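Local coordinates for LbaCas13a H328A (C2c2) (Lachnospiraceae bacterium NK4A179, PDB 5WLH), which binds pre-crRNA and belongs to the CRISPR-Cas13a enzymes, RNA-guided nucleases that target RNA, this one cleaving at adenines, at residues 1339-1344 and 1352-1357; 684-689 and 1081-1086; 824-829 and 1288-1293. One frame throughout, in Å; residues are numbered along the deposited sequence.

Contact 1 (1339-1344 and 1352-1357). With nucleotides of chain B.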
# COMPACT_ATOMS: atom_id res chain seq x y z
N GLU A 1339 7.97 16.56 -11.43
CA GLU A 1339 7.12 16.13 -12.52
C GLU A 1339 6.71 17.34 -13.35
O GLU A 1339 6.57 18.45 -12.83
CB GLU A 1339 5.87 15.43 -11.99
CG GLU A 1339 6.08 14.02 -11.52
CD GLU A 1339 6.41 13.06 -12.66
OE1 GLU A 1339 7.60 12.86 -12.94
OE2 GLU A 1339 5.47 12.51 -13.27
N GLN A 1340 6.50 17.11 -14.63
CA GLN A 1340 5.98 18.16 -15.50
C GLN A 1340 4.47 18.02 -15.62
O GLN A 1340 3.94 16.91 -15.66
CB GLN A 1340 6.64 18.08 -16.88
CG GLN A 1340 8.14 18.15 -16.80
CD GLN A 1340 8.68 19.37 -17.49
OE1 GLN A 1340 8.82 19.40 -18.71
NE2 GLN A 1340 9.00 20.39 -16.70
N PHE A 1341 3.79 19.16 -15.66
CA PHE A 1341 2.38 19.20 -16.00
C PHE A 1341 2.23 19.41 -17.50
O PHE A 1341 3.02 20.13 -18.11
CB PHE A 1341 1.66 20.31 -15.25
CG PHE A 1341 1.31 19.97 -13.82
CD1 PHE A 1341 1.32 18.66 -13.38
CD2 PHE A 1341 0.96 20.98 -12.93
CE1 PHE A 1341 0.99 18.35 -12.06
CE2 PHE A 1341 0.62 20.68 -11.62
CZ PHE A 1341 0.64 19.36 -11.19
N THR A 1342 1.24 18.75 -18.09
CA THR A 1342 0.86 18.99 -19.47
C THR A 1342 -0.29 19.99 -19.47
O THR A 1342 -1.43 19.65 -19.12
CB THR A 1342 0.45 17.69 -20.16
OG1 THR A 1342 1.53 16.75 -20.09
CG2 THR A 1342 0.09 17.95 -21.61
N TYR A 1343 0.00 21.23 -19.83
CA TYR A 1343 -1.01 22.27 -19.91
C TYR A 1343 -1.40 22.44 -21.37
O TYR A 1343 -0.55 22.74 -22.22
CB TYR A 1343 -0.50 23.59 -19.34
CG TYR A 1343 -0.45 23.64 -17.82
CD1 TYR A 1343 -1.49 23.10 -17.06
CD2 TYR A 1343 0.62 24.21 -17.15
CE1 TYR A 1343 -1.44 23.14 -15.66
CE2 TYR A 1343 0.67 24.25 -15.76
CZ TYR A 1343 -0.37 23.72 -15.02
OH TYR A 1343 -0.33 23.76 -13.64
N LYS A 1344 -2.68 22.21 -21.67
CA LYS A 1344 -3.20 22.47 -23.00
C LYS A 1344 -3.55 23.94 -23.15
O LYS A 1344 -4.12 24.55 -22.24
CB LYS A 1344 -4.43 21.61 -23.28
CG LYS A 1344 -4.28 20.17 -22.92
CD LYS A 1344 -5.26 19.36 -23.73
CE LYS A 1344 -5.17 17.91 -23.37
NZ LYS A 1344 -3.83 17.30 -23.63
N VAL A 1352 5.16 22.41 -17.98
CA VAL A 1352 5.53 23.28 -16.88
C VAL A 1352 5.84 22.42 -15.67
O VAL A 1352 5.13 21.46 -15.39
CB VAL A 1352 4.41 24.30 -16.55
CG1 VAL A 1352 4.86 25.24 -15.45
CG2 VAL A 1352 4.00 25.10 -17.79
N ASP A 1353 6.91 22.77 -14.95
CA ASP A 1353 7.22 22.10 -13.69
C ASP A 1353 6.04 22.20 -12.73
O ASP A 1353 5.61 23.30 -12.38
CB ASP A 1353 8.44 22.74 -13.03
CG ASP A 1353 9.72 22.40 -13.74
OD1 ASP A 1353 9.70 21.50 -14.60
OD2 ASP A 1353 10.74 23.04 -13.41
N ALA A 1354 5.57 21.03 -12.26
CA ALA A 1354 4.56 21.01 -11.20
C ALA A 1354 5.04 21.74 -9.96
O ALA A 1354 4.26 22.42 -9.28
CB ALA A 1354 4.20 19.56 -10.85
N ARG A 1355 6.32 21.58 -9.62
CA ARG A 1355 6.89 22.08 -8.38
C ARG A 1355 8.16 22.85 -8.68
O ARG A 1355 9.04 22.34 -9.38
CB ARG A 1355 7.21 20.93 -7.42
CG ARG A 1355 6.00 20.08 -7.09
CD ARG A 1355 4.96 20.94 -6.41
NE ARG A 1355 3.85 20.15 -5.86
CZ ARG A 1355 2.63 20.13 -6.38
NH1 ARG A 1355 2.35 20.84 -7.47
NH2 ARG A 1355 1.68 19.39 -5.81
N ASP A 1356 8.27 24.05 -8.12
CA ASP A 1356 9.42 24.90 -8.41
C ASP A 1356 10.59 24.53 -7.50
O ASP A 1356 10.47 23.68 -6.61
CB ASP A 1356 9.04 26.37 -8.27
CG ASP A 1356 8.36 26.70 -6.94
OD1 ASP A 1356 8.73 26.10 -5.90
OD2 ASP A 1356 7.46 27.57 -6.93
N LYS A 1357 11.74 25.17 -7.72
CA LYS A 1357 12.93 24.83 -6.96
C LYS A 1357 12.72 25.08 -5.47
O LYS A 1357 13.23 24.32 -4.64
CB LYS A 1357 14.14 25.64 -7.46
CG LYS A 1357 15.42 25.36 -6.67
CD LYS A 1357 16.67 26.04 -7.28
CE LYS A 1357 17.91 25.66 -6.47
NZ LYS A 1357 19.17 26.30 -6.98
P C B 41 -6.07 18.28 -11.56
OP1 C B 41 -6.70 19.43 -10.85
OP2 C B 41 -6.79 17.00 -11.68
O5' C B 41 -5.66 18.67 -13.06
C5' C B 41 -5.23 19.99 -13.40
C4' C B 41 -4.18 19.99 -14.49
O4' C B 41 -2.90 19.60 -13.93
C3' C B 41 -4.38 19.03 -15.65
O3' C B 41 -5.29 19.51 -16.63
C2' C B 41 -2.97 18.88 -16.20
O2' C B 41 -2.63 20.02 -16.97
C1' C B 41 -2.14 18.92 -14.91
N1 C B 41 -1.81 17.58 -14.41
C2 C B 41 -0.82 16.85 -15.08
O2 C B 41 -0.29 17.38 -16.06
N3 C B 41 -0.49 15.61 -14.64
C4 C B 41 -1.10 15.11 -13.56
N4 C B 41 -0.75 13.88 -13.14
C5 C B 41 -2.11 15.83 -12.86
C6 C B 41 -2.43 17.06 -13.31
P U B 42 -6.20 18.49 -17.45
OP1 U B 42 -6.97 19.29 -18.45
OP2 U B 42 -6.93 17.61 -16.51
O5' U B 42 -5.18 17.57 -18.25
C5' U B 42 -4.45 18.06 -19.37
C4' U B 42 -3.46 17.03 -19.83
O4' U B 42 -2.55 16.73 -18.74
C3' U B 42 -4.05 15.67 -20.20
O3' U B 42 -4.59 15.61 -21.51
C2' U B 42 -2.89 14.72 -19.96
O2' U B 42 -1.96 14.78 -21.04
C1' U B 42 -2.23 15.36 -18.74
N1 U B 42 -2.70 14.76 -17.47
C2 U B 42 -2.19 13.52 -17.11
O2 U B 42 -1.38 12.93 -17.80
N3 U B 42 -2.64 13.00 -15.92
C4 U B 42 -3.55 13.58 -15.07
O4 U B 42 -3.87 13.00 -14.03
C5 U B 42 -4.04 14.86 -15.50
C6 U B 42 -3.61 15.39 -16.65
P C B 40 -1.36 22.00 -8.67
OP1 C B 40 0.12 22.19 -8.64
OP2 C B 40 -2.20 22.73 -9.67
O5' C B 40 -1.64 20.46 -8.86
C5' C B 40 -2.97 20.04 -9.10
C4' C B 40 -3.07 18.55 -9.12
O4' C B 40 -2.78 18.02 -7.81
C3' C B 40 -4.45 18.02 -9.45
O3' C B 40 -4.64 17.99 -10.86
C2' C B 40 -4.45 16.64 -8.80
O2' C B 40 -3.82 15.70 -9.66
C1' C B 40 -3.55 16.87 -7.58
N1 C B 40 -4.28 17.02 -6.30
C2 C B 40 -4.87 15.89 -5.72
O2 C B 40 -4.79 14.81 -6.33
N3 C B 40 -5.52 16.01 -4.53
C4 C B 40 -5.58 17.19 -3.91
N4 C B 40 -6.23 17.27 -2.74
C5 C B 40 -4.97 18.36 -4.47
C6 C B 40 -4.34 18.22 -5.64
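Val1352 and Phe1341 form an antiparallel hydrogen-bonded pair, CA to CA 5.2 Å, closed by Phe1341 N to Val1352 O at 2.7 Å and Val1352 N to Phe1341 O at 3.1 Å. Both side chains rise from the same face of the sheet. Val1352, which loses the most surface here, sets CG2 at the edge of the Tyr1343 ring, 3.6 Å from CD2. Ala1354 lies just past its strand, yet its N still donates to Glu1339 O (2.8 Å), carrying the pairing one step further. Its methyl thereby comes over the centre of the Phe1341 ring in a CH-pi contact, CB 3.6 Å from the ring centroid and 14° off the normal. The opposite face takes C1' of C41 of chain B, offset toward the rim, and OP1 of C40 of chain B approaches the ring edge in plane, holding the phenyl group between Ala1354 and the bound RNA. Thr1342 N donates to O2 of the C41 base of chain B at 2.9 Å. Arg1355, bent at chi2 (-61°), brings NH1 to OP1 of C40 of chain B at 2.9 Å while also donating to Ala1354 O. The hairpin of strands 1336-1344 and 1349-1353 ends a four-stranded antiparallel sheet. Strand 1297-1310 flanks its inner strand, and helix 1087-1103 packs Lys1094 against Phe1341, Tyr1343 and Val1352.

Contact 2 (684-689 and 1081-1086); sequences RKNFPA and KGIFDS. With nucleotides of chain B.
Lys685 reaches Gly1082 with its ammonium group: NZ donates a hydrogen bond to Gly1082 O at 2.8 Å, in the carbonyl plane. With CG turned away from its backbone N (chi1 161°), the chain runs out to this carbonyl and bends only at its last torsion, which also brings NZ within 3.6 Å of Phe1084 CE2, oblique to that ring. A water 2.9 Å from Lys685 NZ passes the grip on to Phe1084 N, and Gln1090 OE1 accepts a further bond, so one carbonyl, one water and one amide together fix the ammonium. Separately, Ile1083 CD1 packs on Ala689 CB (3.9 Å) and touches Asn686 OD1. The Asn686 amide nitrogen serves the RNA, ND2 donating almost straight (172°) to OP1 of U42 of chain B at 2.9 Å. What positions the loop is a classic gamma turn centred on Gly1082: its phi is positive (74°), and Ile1083 N bonds back to Lys1081 O at 2.7 Å. The turn brings Gly1082 CA to 5.3 Å from Lys685 CA. Further out, Ser1086 N-caps helix 1087-1103, its OG meeting Glu1089 N. The contact thus joins segment 684-689, which runs into helix 687-692 and is backed by helix 709-732 through Phe687 and Pro688, to the loop leading into helix 1087-1103, on which the Phe1084 ring rests against Gln1090 and Ile1093.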
# COMPACT_ATOMS: atom_id res chain seq x y z
N ARG A 684 -10.48 21.75 -11.90
CA ARG A 684 -10.64 23.15 -11.51
C ARG A 684 -10.09 24.08 -12.58
O ARG A 684 -10.73 25.07 -12.94
CB ARG A 684 -9.96 23.42 -10.17
CG ARG A 684 -10.15 24.85 -9.68
CD ARG A 684 -11.60 25.33 -9.81
NE ARG A 684 -11.73 26.69 -9.31
CZ ARG A 684 -11.50 27.78 -10.04
NH1 ARG A 684 -11.15 27.67 -11.32
NH2 ARG A 684 -11.62 28.98 -9.50
N LYS A 685 -8.90 23.77 -13.11
CA LYS A 685 -8.30 24.66 -14.11
C LYS A 685 -9.21 24.85 -15.32
O LYS A 685 -9.25 25.94 -15.90
CB LYS A 685 -6.94 24.11 -14.54
CG LYS A 685 -6.43 24.67 -15.85
CD LYS A 685 -5.27 23.86 -16.40
CE LYS A 685 -4.77 24.45 -17.71
NZ LYS A 685 -4.63 25.94 -17.62
N ASN A 686 -9.97 23.83 -15.71
CA ASN A 686 -10.84 23.90 -16.89
C ASN A 686 -12.25 24.38 -16.56
O ASN A 686 -13.04 24.59 -17.49
CB ASN A 686 -10.92 22.55 -17.58
CG ASN A 686 -9.57 21.97 -17.91
OD1 ASN A 686 -8.59 22.71 -18.07
ND2 ASN A 686 -9.49 20.64 -18.03
N PHE A 687 -12.56 24.58 -15.28
CA PHE A 687 -13.95 24.82 -14.86
C PHE A 687 -14.55 26.10 -15.46
O PHE A 687 -15.66 26.02 -16.00
CB PHE A 687 -14.00 24.82 -13.33
CG PHE A 687 -15.39 24.84 -12.76
CD1 PHE A 687 -16.26 23.80 -12.99
CD2 PHE A 687 -15.80 25.90 -11.97
CE1 PHE A 687 -17.53 23.81 -12.46
CE2 PHE A 687 -17.09 25.92 -11.43
CZ PHE A 687 -17.94 24.87 -11.68
N PRO A 688 -13.91 27.27 -15.39
CA PRO A 688 -14.57 28.47 -15.93
C PRO A 688 -14.92 28.33 -17.40
O PRO A 688 -16.05 28.62 -17.80
CB PRO A 688 -13.55 29.58 -15.68
CG PRO A 688 -12.77 29.08 -14.47
CD PRO A 688 -12.63 27.62 -14.75
N ALA A 689 -13.98 27.82 -18.21
CA ALA A 689 -14.28 27.58 -19.61
C ALA A 689 -15.42 26.58 -19.78
O ALA A 689 -16.24 26.70 -20.70
CB ALA A 689 -13.02 27.11 -20.34
N LYS A 1081 -9.78 32.99 -17.45
CA LYS A 1081 -9.80 32.31 -18.74
C LYS A 1081 -9.63 30.81 -18.58
O LYS A 1081 -10.12 30.03 -19.40
CB LYS A 1081 -8.71 32.89 -19.65
CG LYS A 1081 -8.73 32.37 -21.07
CD LYS A 1081 -8.21 33.40 -22.06
CE LYS A 1081 -6.77 33.80 -21.77
NZ LYS A 1081 -6.24 34.74 -22.80
N GLY A 1082 -8.95 30.39 -17.51
CA GLY A 1082 -8.80 28.98 -17.20
C GLY A 1082 -7.83 28.25 -18.11
O GLY A 1082 -6.86 27.65 -17.64
N ILE A 1083 -8.10 28.29 -19.41
CA ILE A 1083 -7.25 27.69 -20.43
C ILE A 1083 -6.79 28.82 -21.34
O ILE A 1083 -7.62 29.50 -21.97
CB ILE A 1083 -7.99 26.60 -21.21
CG1 ILE A 1083 -9.05 25.93 -20.32
CG2 ILE A 1083 -7.02 25.55 -21.72
CD1 ILE A 1083 -9.89 24.90 -21.05
N PHE A 1084 -5.49 29.03 -21.42
CA PHE A 1084 -4.92 30.27 -21.94
C PHE A 1084 -4.42 30.12 -23.36
O PHE A 1084 -4.31 29.02 -23.91
CB PHE A 1084 -3.80 30.76 -21.02
CG PHE A 1084 -4.15 30.68 -19.56
CD1 PHE A 1084 -4.87 31.70 -18.96
CD2 PHE A 1084 -3.77 29.59 -18.79
CE1 PHE A 1084 -5.20 31.63 -17.61
CE2 PHE A 1084 -4.10 29.51 -17.46
CZ PHE A 1084 -4.82 30.54 -16.86
N ASP A 1085 -4.11 31.27 -23.97
CA ASP A 1085 -3.59 31.32 -25.33
C ASP A 1085 -2.06 31.21 -25.34
O ASP A 1085 -1.50 30.32 -25.98
CB ASP A 1085 -4.03 32.62 -26.02
CG ASP A 1085 -5.48 32.60 -26.45
OD1 ASP A 1085 -5.75 32.32 -27.64
OD2 ASP A 1085 -6.36 32.86 -25.60
N SER A 1086 -1.39 32.11 -24.63
CA SER A 1086 0.06 32.21 -24.73
C SER A 1086 0.76 31.23 -23.80
O SER A 1086 0.18 30.71 -22.84
CB SER A 1086 0.52 33.64 -24.42
OG SER A 1086 1.81 33.63 -23.84
P U B 42 -6.20 18.49 -17.45
OP1 U B 42 -6.97 19.29 -18.45
OP2 U B 42 -6.93 17.61 -16.51
O5' U B 42 -5.18 17.57 -18.25
C5' U B 42 -4.45 18.06 -19.37
C4' U B 42 -3.46 17.03 -19.83
O4' U B 42 -2.55 16.73 -18.74
C3' U B 42 -4.05 15.67 -20.20
O3' U B 42 -4.59 15.61 -21.51
C2' U B 42 -2.89 14.72 -19.96
O2' U B 42 -1.96 14.78 -21.04
C1' U B 42 -2.23 15.36 -18.74
N1 U B 42 -2.70 14.76 -17.47
C2 U B 42 -2.19 13.52 -17.11
O2 U B 42 -1.38 12.93 -17.80
N3 U B 42 -2.64 13.00 -15.92
C4 U B 42 -3.55 13.58 -15.07
O4 U B 42 -3.87 13.00 -14.03
C5 U B 42 -4.04 14.86 -15.50
C6 U B 42 -3.61 15.39 -16.65
O HOH W 1 -4.07 26.49 -20.45

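Contact 3 (824-829 and 1288-1293); sequences MQKKSA and LYNILL. With nucleotides of chain B.
Lys826 and Asn1290 mark the closest backbone approach, CA to CA 5.4 Å, where the irregular segment 824-829, extended from Gln825 onward, passes over one side of the regular helix 1288-1293. The Asn1290 amide bridges the peptide groups flanking Gln825. ND2 donates to Met824 O at 3.0 Å, in the carbonyl plane, whereas Lys826 N reaches OD1 at 2.8 Å from well above the side-chain carbonyl plane (54° out). ND2 also donates to OP1 of C30 of chain B at 3.0 Å. Met824 O is doubly gripped, since O2' of A29 of chain B donates to it at 2.7 Å; Met824 SD lies 3.5 Å from N9 of A8 of chain B, and the bend at chi3 (89°) turns CE beside the same nucleotide. The Lys826 and Leu1293 side chains run alongside one another, opposite ways, Leu1293 CD2 coming to 3.4 Å from Lys826 O, and Lys826 NZ forms a salt bridge with an RNA phosphate. The Gln825 side chain runs at about a right angle to that of Tyr1289, CG 3.7 Å from CE2 and oblique to the ring; its amide turns to Thr1286 and a uracil base. A water links Tyr1289 OH with Lys826 O and Ser828 N. Helix 1284-1294 is backed on its far side by helices 1106-1145 and 1262-1273 through Leu1288 and Ile1291, while Asn1298 of strand 1297-1310 and Glu1339 of strand 1336-1344 border Ser828 and Leu1293.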
# COMPACT_ATOMS: atom_id res chain seq x y z
N MET A 824 4.15 -2.04 -8.85
CA MET A 824 4.25 -1.48 -7.50
C MET A 824 4.73 -0.04 -7.49
O MET A 824 4.52 0.66 -6.50
CB MET A 824 5.23 -2.27 -6.63
CG MET A 824 5.00 -3.73 -6.54
SD MET A 824 6.59 -4.54 -6.28
CE MET A 824 6.79 -4.59 -4.53
N GLN A 825 5.40 0.39 -8.55
CA GLN A 825 5.95 1.73 -8.61
C GLN A 825 4.94 2.64 -9.27
O GLN A 825 4.41 2.32 -10.34
CB GLN A 825 7.26 1.74 -9.39
CG GLN A 825 8.27 2.73 -8.89
CD GLN A 825 9.69 2.29 -9.20
OE1 GLN A 825 10.20 2.57 -10.28
NE2 GLN A 825 10.33 1.60 -8.26
N LYS A 826 4.63 3.75 -8.61
CA LYS A 826 3.87 4.79 -9.27
C LYS A 826 4.60 5.23 -10.52
O LYS A 826 5.83 5.34 -10.53
CB LYS A 826 3.68 5.98 -8.34
CG LYS A 826 2.69 6.98 -8.86
CD LYS A 826 2.38 8.00 -7.78
CE LYS A 826 2.53 7.38 -6.39
NZ LYS A 826 1.68 6.18 -6.05
N LYS A 827 3.86 5.48 -11.59
CA LYS A 827 4.46 5.82 -12.87
C LYS A 827 4.60 7.33 -13.00
O LYS A 827 3.64 8.08 -12.77
CB LYS A 827 3.66 5.24 -14.03
CG LYS A 827 3.12 3.85 -13.78
CD LYS A 827 2.16 3.40 -14.88
CE LYS A 827 2.87 2.57 -15.94
NZ LYS A 827 1.96 2.20 -17.06
N SER A 828 5.81 7.77 -13.33
CA SER A 828 6.06 9.16 -13.67
C SER A 828 5.67 9.41 -15.12
O SER A 828 5.26 8.51 -15.86
CB SER A 828 7.54 9.49 -13.46
OG SER A 828 8.32 8.80 -14.42
N ALA A 829 5.79 10.66 -15.55
CA ALA A 829 5.61 11.02 -16.95
C ALA A 829 6.92 10.90 -17.72
O ALA A 829 7.42 9.79 -17.97
CB ALA A 829 5.05 12.43 -17.07
N LEU A 1288 8.33 4.77 -0.44
CA LEU A 1288 8.79 6.14 -0.20
C LEU A 1288 8.79 6.95 -1.49
O LEU A 1288 8.27 8.06 -1.54
CB LEU A 1288 10.19 6.11 0.41
CG LEU A 1288 10.91 7.47 0.53
CD1 LEU A 1288 10.14 8.39 1.44
CD2 LEU A 1288 12.30 7.25 1.09
N TYR A 1289 9.37 6.39 -2.54
CA TYR A 1289 9.39 7.07 -3.84
C TYR A 1289 7.97 7.40 -4.31
O TYR A 1289 7.71 8.50 -4.82
CB TYR A 1289 10.12 6.17 -4.84
CG TYR A 1289 9.95 6.56 -6.29
CD1 TYR A 1289 10.85 7.43 -6.89
CD2 TYR A 1289 8.92 6.03 -7.06
CE1 TYR A 1289 10.72 7.79 -8.22
CE2 TYR A 1289 8.78 6.39 -8.39
CZ TYR A 1289 9.68 7.27 -8.96
OH TYR A 1289 9.55 7.63 -10.28
N ASN A 1290 7.04 6.47 -4.13
CA ASN A 1290 5.65 6.71 -4.54
C ASN A 1290 5.04 7.86 -3.77
O ASN A 1290 4.31 8.68 -4.35
CB ASN A 1290 4.80 5.45 -4.32
CG ASN A 1290 5.19 4.30 -5.20
OD1 ASN A 1290 5.90 4.45 -6.19
ND2 ASN A 1290 4.70 3.10 -4.83
N ILE A 1291 5.26 7.92 -2.45
CA ILE A 1291 4.71 9.01 -1.66
C ILE A 1291 5.19 10.35 -2.20
O ILE A 1291 4.40 11.28 -2.40
CB ILE A 1291 5.08 8.84 -0.17
CG1 ILE A 1291 4.34 7.63 0.40
CG2 ILE A 1291 4.78 10.12 0.59
CD1 ILE A 1291 4.84 7.22 1.80
N LEU A 1292 6.48 10.45 -2.50
CA LEU A 1292 7.00 11.69 -3.07
C LEU A 1292 6.43 11.96 -4.46
O LEU A 1292 6.07 13.10 -4.78
CB LEU A 1292 8.53 11.63 -3.12
CG LEU A 1292 9.06 11.47 -1.69
CD1 LEU A 1292 10.49 10.89 -1.70
CD2 LEU A 1292 9.01 12.80 -0.97
N LEU A 1293 6.34 10.92 -5.29
CA LEU A 1293 5.80 11.11 -6.63
C LEU A 1293 4.33 11.53 -6.60
O LEU A 1293 3.88 12.28 -7.48
CB LEU A 1293 5.97 9.83 -7.44
CG LEU A 1293 5.81 9.95 -8.96
CD1 LEU A 1293 6.70 11.07 -9.47
CD2 LEU A 1293 6.20 8.64 -9.64
P C B 30 1.21 2.41 -3.39
OP1 C B 30 2.06 3.63 -3.46
OP2 C B 30 -0.04 2.40 -2.59
O5' C B 30 0.80 1.98 -4.85
C5' C B 30 1.71 2.08 -5.94
C4' C B 30 1.10 1.50 -7.19
O4' C B 30 0.69 0.13 -6.95
C3' C B 30 -0.16 2.18 -7.69
O3' C B 30 0.11 3.35 -8.43
C2' C B 30 -0.82 1.09 -8.53
O2' C B 30 -0.22 1.02 -9.80
C1' C B 30 -0.44 -0.17 -7.75
N1 C B 30 -1.53 -0.63 -6.87
C2 C B 30 -2.60 -1.27 -7.49
O2 C B 30 -2.60 -1.39 -8.72
N3 C B 30 -3.62 -1.72 -6.75
C4 C B 30 -3.58 -1.57 -5.44
N4 C B 30 -4.63 -2.05 -4.77
C5 C B 30 -2.50 -0.93 -4.76
C6 C B 30 -1.48 -0.48 -5.52
P A B 29 -0.03 -1.75 1.02
OP1 A B 29 0.06 -0.70 2.08
OP2 A B 29 -1.33 -2.35 0.56
O5' A B 29 0.62 -1.25 -0.33
C5' A B 29 1.90 -0.64 -0.34
C4' A B 29 2.57 -0.79 -1.69
O4' A B 29 2.57 -2.18 -2.10
C3' A B 29 1.92 -0.08 -2.87
O3' A B 29 2.25 1.30 -2.89
C2' A B 29 2.48 -0.85 -4.05
O2' A B 29 3.84 -0.53 -4.23
C1' A B 29 2.42 -2.27 -3.50
N9 A B 29 1.10 -2.88 -3.78
C8 A B 29 0.09 -3.18 -2.90
N7 A B 29 -0.97 -3.70 -3.50
C5 A B 29 -0.61 -3.74 -4.83
C6 A B 29 -1.30 -4.18 -5.97
N6 A B 29 -2.54 -4.70 -5.89
N1 A B 29 -0.68 -4.08 -7.15
C2 A B 29 0.55 -3.57 -7.18
N3 A B 29 1.32 -3.12 -6.17
C4 A B 29 0.66 -3.24 -5.02
P A B 8 10.84 -5.80 -9.51
OP1 A B 8 11.78 -5.26 -10.56
OP2 A B 8 9.53 -6.39 -9.87
O5' A B 8 11.72 -6.83 -8.69
C5' A B 8 11.18 -8.03 -8.18
C4' A B 8 10.82 -7.85 -6.73
O4' A B 8 9.69 -6.96 -6.61
C3' A B 8 10.40 -9.12 -6.01
O3' A B 8 11.52 -9.82 -5.52
C2' A B 8 9.47 -8.63 -4.92
O2' A B 8 10.22 -8.11 -3.83
C1' A B 8 8.79 -7.45 -5.62
N9 A B 8 7.55 -7.88 -6.30
C8 A B 8 7.28 -7.93 -7.65
N7 A B 8 6.06 -8.32 -7.93
C5 A B 8 5.48 -8.53 -6.68
C6 A B 8 4.21 -8.98 -6.29
N6 A B 8 3.25 -9.26 -7.16
N1 A B 8 3.94 -9.09 -4.96
C2 A B 8 4.93 -8.80 -4.09
N3 A B 8 6.16 -8.36 -4.36
C4 A B 8 6.38 -8.27 -5.67
O HOH W 2 7.71 6.06 -12.03

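Contact 1 lies between the other two: its centre is about 16 Å from that of each, whereas contacts 2 and 3 have centres about 28 Å and nearest atoms about 15 Å apart. Tyr1343 packs on Lys685 toward contact 2, and Glu1339 meets Ala829 and Leu1293 toward contact 3. Along the chain, contacts 2 and 3 interleave, and both close before contact 1 opens. Helix 1087-1103, just after the 1081-1086 loop, covers contact 1, while strand 1297-1310, just after helix 1284-1294, joins its sheet. All three touch chain B, contact 1 at nucleotides 40-42, contact 2 at 42 and contact 3 at 8, 29 and 30, so segments far apart in sequence converge on the same bound RNA.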